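Side-chain contacts in eukaryotic peptide chain release factor GTP-binding subunit (PDB 1R5B), which belongs to the family of translational GTP-binding factors, joining a P-loop nucleotide-binding domain to beta-rich domains, and serves as the GTP-binding subunit of the release factor: residues N28-E33 and M445-L450; G61-L66 and P254-Y259; G157-G162 and D208-F213. One frame throughout, in Å; residues are numbered along the deposited sequence.

The three contacts illustrate how a multidomain chain is closed at several levels. Their segments enclose one another along the sequence: contact 3 (157-162 with 208-213) falls between the halves of contact 2 (61-66 with 254-259), itself between the halves of contact 1 (28-33 with 445-450). Contacts 2 and 3 share the GTP-binding domain of the EF-Tu family and its six-stranded mixed sheet, with centres about 24 Å apart. Contact 1 lays an irregular N-terminal segment on the C-terminal antiparallel sheet; its centre is about 29 Å from that of contact 2 and about 47 Å from that of contact 3. Helices thus meet within one domain, and contact 1 joins the N-terminal region to another.

Contact 1 (N28-E33 and M445-L450); sequences NEVDQE and MGRFTL
Glu29 and Thr449 mark the closest approach of the two backbones, with their CA atoms 7.3 Å apart, where the irregular segment 28-33 passes over the strand that starts at Arg447. Side chains fill this gap. Arg447 and Thr449 alternate with Phe448 along the strand, so both side chains start toward segment 28-33, Arg447 to reach Val30 and Thr449 to reach Val30 and Glu29, whereas Phe448 turns away to Ala367 and Ile369 of strand 364-371.

Val30 works as a fork. With chi1 at -58°, its CG1 lies beside the backbone N and its CG2 between that N and the carbonyl carbon, and the two methyls diverge to different partners. Val30 CG1 touches the CG2 methyl of Thr449, though the modelled 3.2 Å is too short to be trusted. The other branch, Val30 CG2, comes to 3.5 Å from Arg447 NH2 and meets the guanidinium at its edge, near the plane of the group. Arg447 gets there by leaving its backbone with CG opposite N (chi1 174°) and running extended as far as NE. Thr449 CG2 also lies 3.7 Å from the backbone O of Glu29, and Thr449 CB stands 3.9 Å from that same oxygen, contacts of van der Waals kind.

Val30 rests in addition on Val459 of strand 457-466, and Leu26 touches Thr449, which widens the apolar seam.

The chemistry is therefore divided. Between the segments, methyl groups, a backbone oxygen and the rim of a guanidinium meet by van der Waals contact alone. Charge is answered outside them: the carboxylate of Glu29 leaves the contact for a salt bridge with Arg451, and Arg447, besides touching Val30, makes a cation-pi interaction with the ring of Tyr39.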
loop_
_atom_site.group_PDB
_atom_site.type_symbol
_atom_site.label_atom_id
_atom_site.label_comp_id
_atom_site.label_asym_id
_atom_site.label_seq_id
_atom_site.Cartn_x
_atom_site.Cartn_y
_atom_site.Cartn_z
ATOM N N ASN A 28 15.167 1.723 -7.209
ATOM C CA ASN A 28 16.494 1.198 -6.903
ATOM C C ASN A 28 17.617 2.218 -7.185
ATOM O O ASN A 28 18.703 2.125 -6.602
ATOM C CB ASN A 28 16.745 -0.107 -7.682
ATOM C CG ASN A 28 15.712 -1.197 -7.380
ATOM O OD1 ASN A 28 15.481 -2.089 -8.197
ATOM N ND2 ASN A 28 15.086 -1.121 -6.207
ATOM N N GLU A 29 17.343 3.186 -8.067
ATOM C CA GLU A 29 18.264 4.285 -8.362
ATOM C C GLU A 29 17.875 5.579 -7.610
ATOM O O GLU A 29 17.700 6.625 -8.237
ATOM C CB GLU A 29 18.326 4.544 -9.888
ATOM C CG GLU A 29 18.361 3.297 -10.783
ATOM C CD GLU A 29 19.767 2.870 -11.195
ATOM O OE1 GLU A 29 20.289 3.411 -12.194
ATOM O OE2 GLU A 29 20.350 1.978 -10.534
ATOM N N VAL A 30 17.727 5.501 -6.280
ATOM C CA VAL A 30 17.578 6.696 -5.416
ATOM C C VAL A 30 18.258 6.523 -4.033
ATOM O O VAL A 30 18.340 5.402 -3.513
ATOM C CB VAL A 30 16.076 7.131 -5.206
ATOM C CG1 VAL A 30 15.367 7.423 -6.512
ATOM C CG2 VAL A 30 15.286 6.097 -4.405
ATOM N N ASP A 31 18.764 7.630 -3.463
ATOM C CA ASP A 31 19.266 7.660 -2.062
ATOM C C ASP A 31 19.550 9.067 -1.456
ATOM O O ASP A 31 19.929 9.990 -2.172
ATOM C CB ASP A 31 20.499 6.748 -1.875
ATOM C CG ASP A 31 21.501 6.859 -2.999
ATOM O OD1 ASP A 31 21.327 6.153 -4.009
ATOM O OD2 ASP A 31 22.501 7.602 -2.951
ATOM N N GLN A 32 19.363 9.173 -0.128
ATOM C CA GLN A 32 19.470 10.406 0.710
ATOM C C GLN A 32 18.066 10.901 1.127
ATOM O O GLN A 32 17.275 11.243 0.257
ATOM C CB GLN A 32 20.264 11.546 0.035
ATOM C CG GLN A 32 21.055 12.474 0.989
ATOM C CD GLN A 32 20.275 12.942 2.224
ATOM O OE1 GLN A 32 19.374 13.775 2.120
ATOM N NE2 GLN A 32 20.637 12.417 3.390
ATOM N N GLU A 33 17.790 10.979 2.440
ATOM C CA GLU A 33 16.423 11.216 2.989
ATOM C C GLU A 33 15.761 12.609 2.773
ATOM O O GLU A 33 14.931 13.055 3.576
ATOM C CB GLU A 33 16.400 10.883 4.480
ATOM C CG GLU A 33 16.673 9.422 4.800
ATOM C CD GLU A 33 16.683 9.148 6.300
ATOM O OE1 GLU A 33 17.546 9.718 7.016
ATOM O OE2 GLU A 33 15.826 8.362 6.767
ATOM N N MET A 445 3.572 4.457 -9.756
ATOM C CA MET A 445 3.225 4.892 -11.109
ATOM C C MET A 445 3.452 6.397 -11.327
ATOM O O MET A 445 3.415 6.874 -12.467
ATOM C CB MET A 445 1.769 4.540 -11.443
ATOM C CG MET A 445 1.436 3.043 -11.395
ATOM S SD MET A 445 2.644 1.968 -12.091
ATOM C CE MET A 445 2.444 2.342 -13.700
ATOM N N GLY A 446 3.680 7.135 -10.242
ATOM C CA GLY A 446 3.960 8.562 -10.319
ATOM C C GLY A 446 5.313 9.008 -9.776
ATOM O O GLY A 446 5.572 10.196 -9.722
ATOM N N ARG A 447 6.177 8.070 -9.393
ATOM C CA ARG A 447 7.475 8.396 -8.801
ATOM C C ARG A 447 8.612 8.194 -9.811
ATOM O O ARG A 447 8.717 7.118 -10.386
ATOM C CB ARG A 447 7.699 7.501 -7.580
ATOM C CG ARG A 447 9.062 7.618 -6.931
ATOM C CD ARG A 447 9.083 7.169 -5.467
ATOM N NE ARG A 447 10.436 7.018 -4.925
ATOM C CZ ARG A 447 10.714 6.671 -3.665
ATOM N NH1 ARG A 447 9.736 6.445 -2.794
ATOM N NH2 ARG A 447 11.976 6.565 -3.267
ATOM N N PHE A 448 9.477 9.203 -10.000
ATOM C CA PHE A 448 10.537 9.135 -11.024
ATOM C C PHE A 448 11.921 9.746 -10.685
ATOM O O PHE A 448 12.037 10.673 -9.879
ATOM C CB PHE A 448 10.025 9.705 -12.343
ATOM C CG PHE A 448 9.569 11.124 -12.271
ATOM C CD1 PHE A 448 10.481 12.160 -12.463
ATOM C CD2 PHE A 448 8.227 11.435 -12.087
ATOM C CE1 PHE A 448 10.066 13.475 -12.440
ATOM C CE2 PHE A 448 7.805 12.758 -12.064
ATOM C CZ PHE A 448 8.732 13.778 -12.240
ATOM N N THR A 449 12.963 9.195 -11.317
ATOM C CA THR A 449 14.332 9.710 -11.208
ATOM C C THR A 449 14.956 10.021 -12.590
ATOM O O THR A 449 14.798 9.253 -13.543
ATOM C CB THR A 449 15.242 8.719 -10.414
ATOM O OG1 THR A 449 15.957 7.853 -11.307
ATOM C CG2 THR A 449 14.436 7.756 -9.571
ATOM N N LEU A 450 15.681 11.140 -12.675
ATOM C CA LEU A 450 16.300 11.612 -13.925
ATOM C C LEU A 450 17.789 11.255 -13.984
ATOM O O LEU A 450 18.485 11.311 -12.975
ATOM C CB LEU A 450 16.100 13.125 -14.074
ATOM C CG LEU A 450 14.719 13.560 -14.591
ATOM C CD1 LEU A 450 13.577 12.721 -14.040
ATOM C CD2 LEU A 450 14.469 15.015 -14.275
#

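Contact 2 (G61-L66 and P254-Y259); sequences GNILFL and PSLLEY
Ile63 and Leu257 stand opposite each other where helix 56-66 passes the first turn of helix 256-262, their CA atoms 8.3 Å apart. The interface is small, buried and wholly apolar. Ile63 serves it with two separate branches. Its CG2, opposite the backbone N, reaches Leu257 CD2 at 4.0 Å, the two side chains meeting at a slant. The longer arm, stretched out by a chi2 of 169°, carries Ile63 CD1 to within 4.2 Å of Leu256 CD2. One isoleucine thus spans two consecutive leucines at the start of the partner helix.

That start is firmly defined. Ser255 occupies the N-cap and its OG accepts a bond from Glu258 N at 3.2 Å; the return bond from Ser255 N to Glu258 OE1 is weak but completes a capping box. Ser255 OG is also hydrogen-bonded to Lys240 O, and Glu258 forms a salt bridge with Arg242.

Around the leucine pair, Phe116 of strand 115-117 touches both Ile63 and Leu257, Val239 from a loop packs on Ile63, and Met229 of strand 226-230 receives Leu256. These are the two outermost strands of the GTP-binding domain's mixed sheet, so the helix pair has partners on both.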
loop_
_atom_site.group_PDB
_atom_site.type_symbol
_atom_site.label_atom_id
_atom_site.label_comp_id
_atom_site.label_asym_id
_atom_site.label_seq_id
_atom_site.Cartn_x
_atom_site.Cartn_y
_atom_site.Cartn_z
ATOM N N GLY A 61 -6.839 4.327 20.740
ATOM C CA GLY A 61 -6.251 5.350 21.574
ATOM C C GLY A 61 -4.793 5.063 21.869
ATOM O O GLY A 61 -3.955 5.964 21.848
ATOM N N ASN A 62 -4.495 3.802 22.150
ATOM C CA ASN A 62 -3.139 3.395 22.488
ATOM C C ASN A 62 -2.211 3.450 21.260
ATOM O O ASN A 62 -1.008 3.700 21.379
ATOM C CB ASN A 62 -3.185 2.002 23.121
ATOM C CG ASN A 62 -1.847 1.563 23.695
ATOM O OD1 ASN A 62 -1.399 2.039 24.756
ATOM N ND2 ASN A 62 -1.203 0.629 22.996
ATOM N N ILE A 63 -2.787 3.240 20.078
ATOM C CA ILE A 63 -2.035 3.377 18.838
ATOM C C ILE A 63 -1.708 4.846 18.662
ATOM O O ILE A 63 -0.578 5.178 18.401
ATOM C CB ILE A 63 -2.808 2.816 17.633
ATOM C CG1 ILE A 63 -2.745 1.298 17.647
ATOM C CG2 ILE A 63 -2.214 3.312 16.325
ATOM C CD1 ILE A 63 -3.671 0.637 16.661
ATOM N N LEU A 64 -2.679 5.726 18.871
ATOM C CA LEU A 64 -2.442 7.151 18.723
ATOM C C LEU A 64 -1.359 7.611 19.668
ATOM O O LEU A 64 -0.568 8.489 19.319
ATOM C CB LEU A 64 -3.724 7.955 18.963
ATOM C CG LEU A 64 -4.773 7.782 17.859
ATOM C CD1 LEU A 64 -6.119 8.354 18.266
ATOM C CD2 LEU A 64 -4.291 8.406 16.551
ATOM N N PHE A 65 -1.306 7.006 20.853
ATOM C CA PHE A 65 -0.361 7.428 21.877
ATOM C C PHE A 65 1.050 6.953 21.561
ATOM O O PHE A 65 1.991 7.742 21.590
ATOM C CB PHE A 65 -0.782 6.908 23.253
ATOM C CG PHE A 65 0.254 7.108 24.327
ATOM C CD1 PHE A 65 0.810 8.364 24.555
ATOM C CD2 PHE A 65 0.679 6.038 25.114
ATOM C CE1 PHE A 65 1.770 8.549 25.545
ATOM C CE2 PHE A 65 1.636 6.223 26.114
ATOM C CZ PHE A 65 2.184 7.479 26.319
ATOM N N LEU A 66 1.194 5.663 21.266
ATOM C CA LEU A 66 2.514 5.077 21.011
ATOM C C LEU A 66 3.152 5.622 19.745
ATOM O O LEU A 66 4.371 5.612 19.588
ATOM C CB LEU A 66 2.412 3.568 20.910
ATOM C CG LEU A 66 2.097 2.943 22.257
ATOM C CD1 LEU A 66 1.565 1.578 22.018
ATOM C CD2 LEU A 66 3.315 2.887 23.155
ATOM N N PRO A 254 5.114 -10.461 13.817
ATOM C CA PRO A 254 5.188 -9.005 13.936
ATOM C C PRO A 254 4.154 -8.417 14.897
ATOM O O PRO A 254 3.129 -9.036 15.193
ATOM C CB PRO A 254 4.901 -8.544 12.500
ATOM C CG PRO A 254 3.995 -9.570 11.948
ATOM C CD PRO A 254 4.342 -10.866 12.627
ATOM N N SER A 255 4.443 -7.208 15.370
ATOM C CA SER A 255 3.479 -6.401 16.107
ATOM C C SER A 255 2.371 -5.949 15.172
ATOM O O SER A 255 2.525 -5.982 13.959
ATOM C CB SER A 255 4.151 -5.173 16.721
ATOM O OG SER A 255 4.460 -4.217 15.730
ATOM N N LEU A 256 1.254 -5.517 15.740
ATOM C CA LEU A 256 0.141 -5.061 14.932
ATOM C C LEU A 256 0.601 -4.009 13.933
ATOM O O LEU A 256 0.398 -4.180 12.739
ATOM C CB LEU A 256 -0.992 -4.521 15.796
ATOM C CG LEU A 256 -2.162 -3.929 15.019
ATOM C CD1 LEU A 256 -2.696 -4.942 14.024
ATOM C CD2 LEU A 256 -3.252 -3.491 15.972
ATOM N N LEU A 257 1.228 -2.940 14.416
ATOM C CA LEU A 257 1.618 -1.837 13.537
ATOM C C LEU A 257 2.648 -2.269 12.494
ATOM O O LEU A 257 2.656 -1.763 11.384
ATOM C CB LEU A 257 2.149 -0.644 14.331
ATOM C CG LEU A 257 1.105 0.112 15.176
ATOM C CD1 LEU A 257 1.765 1.293 15.821
ATOM C CD2 LEU A 257 -0.079 0.573 14.367
ATOM N N GLU A 258 3.501 -3.213 12.858
ATOM C CA GLU A 258 4.508 -3.720 11.948
ATOM C C GLU A 258 3.835 -4.448 10.783
ATOM O O GLU A 258 4.238 -4.318 9.640
ATOM C CB GLU A 258 5.418 -4.670 12.711
ATOM C CG GLU A 258 6.532 -5.307 11.910
ATOM C CD GLU A 258 7.365 -6.253 12.755
ATOM O OE1 GLU A 258 7.310 -6.160 14.006
ATOM O OE2 GLU A 258 8.071 -7.095 12.156
ATOM N N TYR A 259 2.812 -5.226 11.098
ATOM C CA TYR A 259 2.022 -5.927 10.101
ATOM C C TYR A 259 1.192 -4.950 9.233
ATOM O O TYR A 259 1.128 -5.103 8.016
ATOM C CB TYR A 259 1.101 -6.947 10.781
ATOM C CG TYR A 259 0.250 -7.656 9.791
ATOM C CD1 TYR A 259 0.774 -8.700 9.028
ATOM C CD2 TYR A 259 -1.057 -7.252 9.554
ATOM C CE1 TYR A 259 0.005 -9.343 8.079
ATOM C CE2 TYR A 259 -1.833 -7.891 8.590
ATOM C CZ TYR A 259 -1.293 -8.922 7.860
ATOM O OH TYR A 259 -2.045 -9.555 6.919
#

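Contact 3 (G157-G162 and D208-F213); sequences GEFEAG and DKLSMF
Phe159 carries the apolar part of this contact, reaching across from the short helix 158-161 to helix 200-218, where Lys209 and Leu210 receive the far end of its ring. The backbones stay well apart, 9.8 Å between the CA atoms of Phe159 and Leu210, and the aromatic side chain spans that distance because its CG stands opposite the backbone N (chi1 178°). The ring arrives edge first. Its CE1 lies 3.9 Å from Leu210 CD1, and the neighbouring CZ lies 4.0 Å from Lys209 CB; both aliphatic atoms sit near the ring plane. Lys209 adds a further methylene, its CG being 4.0 Å from Phe159 CE2, so the rim of the ring is held between the stem of a lysine and a leucine methyl.

Aromatic and cation-pi interactions extend the cluster. Phe163 meets the rings of Phe159 and Phe213 edge-to-face, and it also takes part in a cation-pi interaction with Lys209, whose chain, bent at chi2, turns off from the Phe159 ring.

Salt bridges are made by the residues just before and after Phe159. Glu160 pairs with Arg202 of helix 200-218, a second tie between the two helices, while Glu158 forms salt bridges with Lys190 and Arg155.

Both helices pack against the mixed sheet of the GTP-binding domain. Leu210 spans two adjacent parallel strands, touching Ile152 of strand 147-153 and Val186 and Ile188 of strand 184-189, and Phe159 joins it on Ile152 of the first.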
loop_
_atom_site.group_PDB
_atom_site.type_symbol
_atom_site.label_atom_id
_atom_site.label_comp_id
_atom_site.label_asym_id
_atom_site.label_seq_id
_atom_site.Cartn_x
_atom_site.Cartn_y
_atom_site.Cartn_z
ATOM N N GLY A 157 -14.729 -16.104 29.808
ATOM C CA GLY A 157 -16.058 -15.526 29.968
ATOM C C GLY A 157 -16.422 -14.546 28.858
ATOM O O GLY A 157 -17.426 -14.730 28.185
ATOM N N GLU A 158 -15.598 -13.525 28.645
ATOM C CA GLU A 158 -15.917 -12.462 27.683
ATOM C C GLU A 158 -15.846 -12.940 26.222
ATOM O O GLU A 158 -16.758 -12.691 25.440
ATOM C CB GLU A 158 -14.984 -11.264 27.899
ATOM C CG GLU A 158 -15.577 -9.910 27.531
ATOM C CD GLU A 158 -14.540 -8.805 27.558
ATOM O OE1 GLU A 158 -14.779 -7.737 26.955
ATOM O OE2 GLU A 158 -13.476 -9.006 28.172
ATOM N N PHE A 159 -14.748 -13.611 25.879
ATOM C CA PHE A 159 -14.560 -14.275 24.583
ATOM C C PHE A 159 -15.746 -15.133 24.202
ATOM O O PHE A 159 -16.402 -14.887 23.214
ATOM C CB PHE A 159 -13.308 -15.164 24.625
ATOM C CG PHE A 159 -13.062 -15.919 23.363
ATOM C CD1 PHE A 159 -12.632 -15.256 22.225
ATOM C CD2 PHE A 159 -13.257 -17.289 23.304
ATOM C CE1 PHE A 159 -12.400 -15.939 21.047
ATOM C CE2 PHE A 159 -13.027 -17.983 22.125
ATOM C CZ PHE A 159 -12.599 -17.298 20.990
ATOM N N GLU A 160 -15.992 -16.152 25.009
ATOM C CA GLU A 160 -17.087 -17.096 24.836
ATOM C C GLU A 160 -18.424 -16.404 24.670
ATOM O O GLU A 160 -19.222 -16.808 23.833
ATOM C CB GLU A 160 -17.150 -18.042 26.043
ATOM C CG GLU A 160 -16.170 -19.208 25.953
ATOM C CD GLU A 160 -14.707 -18.861 26.314
ATOM O OE1 GLU A 160 -14.350 -17.688 26.545
ATOM O OE2 GLU A 160 -13.900 -19.808 26.392
ATOM N N ALA A 161 -18.654 -15.353 25.454
ATOM C CA ALA A 161 -19.946 -14.670 25.469
ATOM C C ALA A 161 -20.331 -14.130 24.090
ATOM O O ALA A 161 -21.508 -14.152 23.720
ATOM C CB ALA A 161 -19.942 -13.549 26.495
ATOM N N GLY A 162 -19.338 -13.663 23.332
ATOM C CA GLY A 162 -19.562 -13.125 22.002
ATOM C C GLY A 162 -20.166 -14.095 21.004
ATOM O O GLY A 162 -20.778 -13.660 20.019
ATOM N N ASP A 208 -8.566 -20.939 16.988
ATOM C CA ASP A 208 -9.246 -22.094 16.403
ATOM C C ASP A 208 -10.767 -21.917 16.404
ATOM O O ASP A 208 -11.438 -22.273 15.442
ATOM C CB ASP A 208 -8.883 -23.387 17.152
ATOM C CG ASP A 208 -7.399 -23.749 17.027
ATOM O OD1 ASP A 208 -6.624 -22.950 16.431
ATOM O OD2 ASP A 208 -6.918 -24.811 17.502
ATOM N N LYS A 209 -11.296 -21.359 17.484
ATOM C CA LYS A 209 -12.722 -21.121 17.596
ATOM C C LYS A 209 -13.153 -20.030 16.631
ATOM O O LYS A 209 -14.176 -20.164 15.968
ATOM C CB LYS A 209 -13.081 -20.737 19.037
ATOM C CG LYS A 209 -14.556 -20.423 19.280
ATOM C CD LYS A 209 -15.438 -21.650 19.136
ATOM C CE LYS A 209 -16.831 -21.310 18.592
ATOM N NZ LYS A 209 -17.739 -20.804 19.658
ATOM N N LEU A 210 -12.372 -18.952 16.542
ATOM C CA LEU A 210 -12.723 -17.847 15.660
ATOM C C LEU A 210 -12.672 -18.317 14.199
ATOM O O LEU A 210 -13.518 -17.965 13.382
ATOM C CB LEU A 210 -11.798 -16.649 15.875
ATOM C CG LEU A 210 -12.257 -15.667 16.944
ATOM C CD1 LEU A 210 -11.078 -14.904 17.480
ATOM C CD2 LEU A 210 -13.285 -14.703 16.391
ATOM N N SER A 211 -11.685 -19.149 13.902
ATOM C CA SER A 211 -11.487 -19.678 12.565
ATOM C C SER A 211 -12.693 -20.504 12.101
ATOM O O SER A 211 -13.193 -20.327 11.001
ATOM C CB SER A 211 -10.216 -20.523 12.551
ATOM O OG SER A 211 -9.977 -20.997 11.253
ATOM N N MET A 212 -13.177 -21.392 12.954
ATOM C CA MET A 212 -14.381 -22.157 12.632
ATOM C C MET A 212 -15.612 -21.241 12.501
ATOM O O MET A 212 -16.380 -21.360 11.556
ATOM C CB MET A 212 -14.612 -23.243 13.675
ATOM C CG MET A 212 -13.527 -24.318 13.678
ATOM S SD MET A 212 -13.285 -25.124 12.069
ATOM C CE MET A 212 -14.316 -26.496 12.274
ATOM N N PHE A 213 -15.751 -20.287 13.412
ATOM C CA PHE A 213 -16.958 -19.478 13.500
ATOM C C PHE A 213 -17.053 -18.481 12.346
ATOM O O PHE A 213 -18.119 -18.300 11.778
ATOM C CB PHE A 213 -16.999 -18.780 14.867
ATOM C CG PHE A 213 -18.182 -17.870 15.079
ATOM C CD1 PHE A 213 -19.341 -18.348 15.646
ATOM C CD2 PHE A 213 -18.105 -16.520 14.756
ATOM C CE1 PHE A 213 -20.426 -17.507 15.867
ATOM C CE2 PHE A 213 -19.181 -15.679 14.970
ATOM C CZ PHE A 213 -20.344 -16.178 15.526
#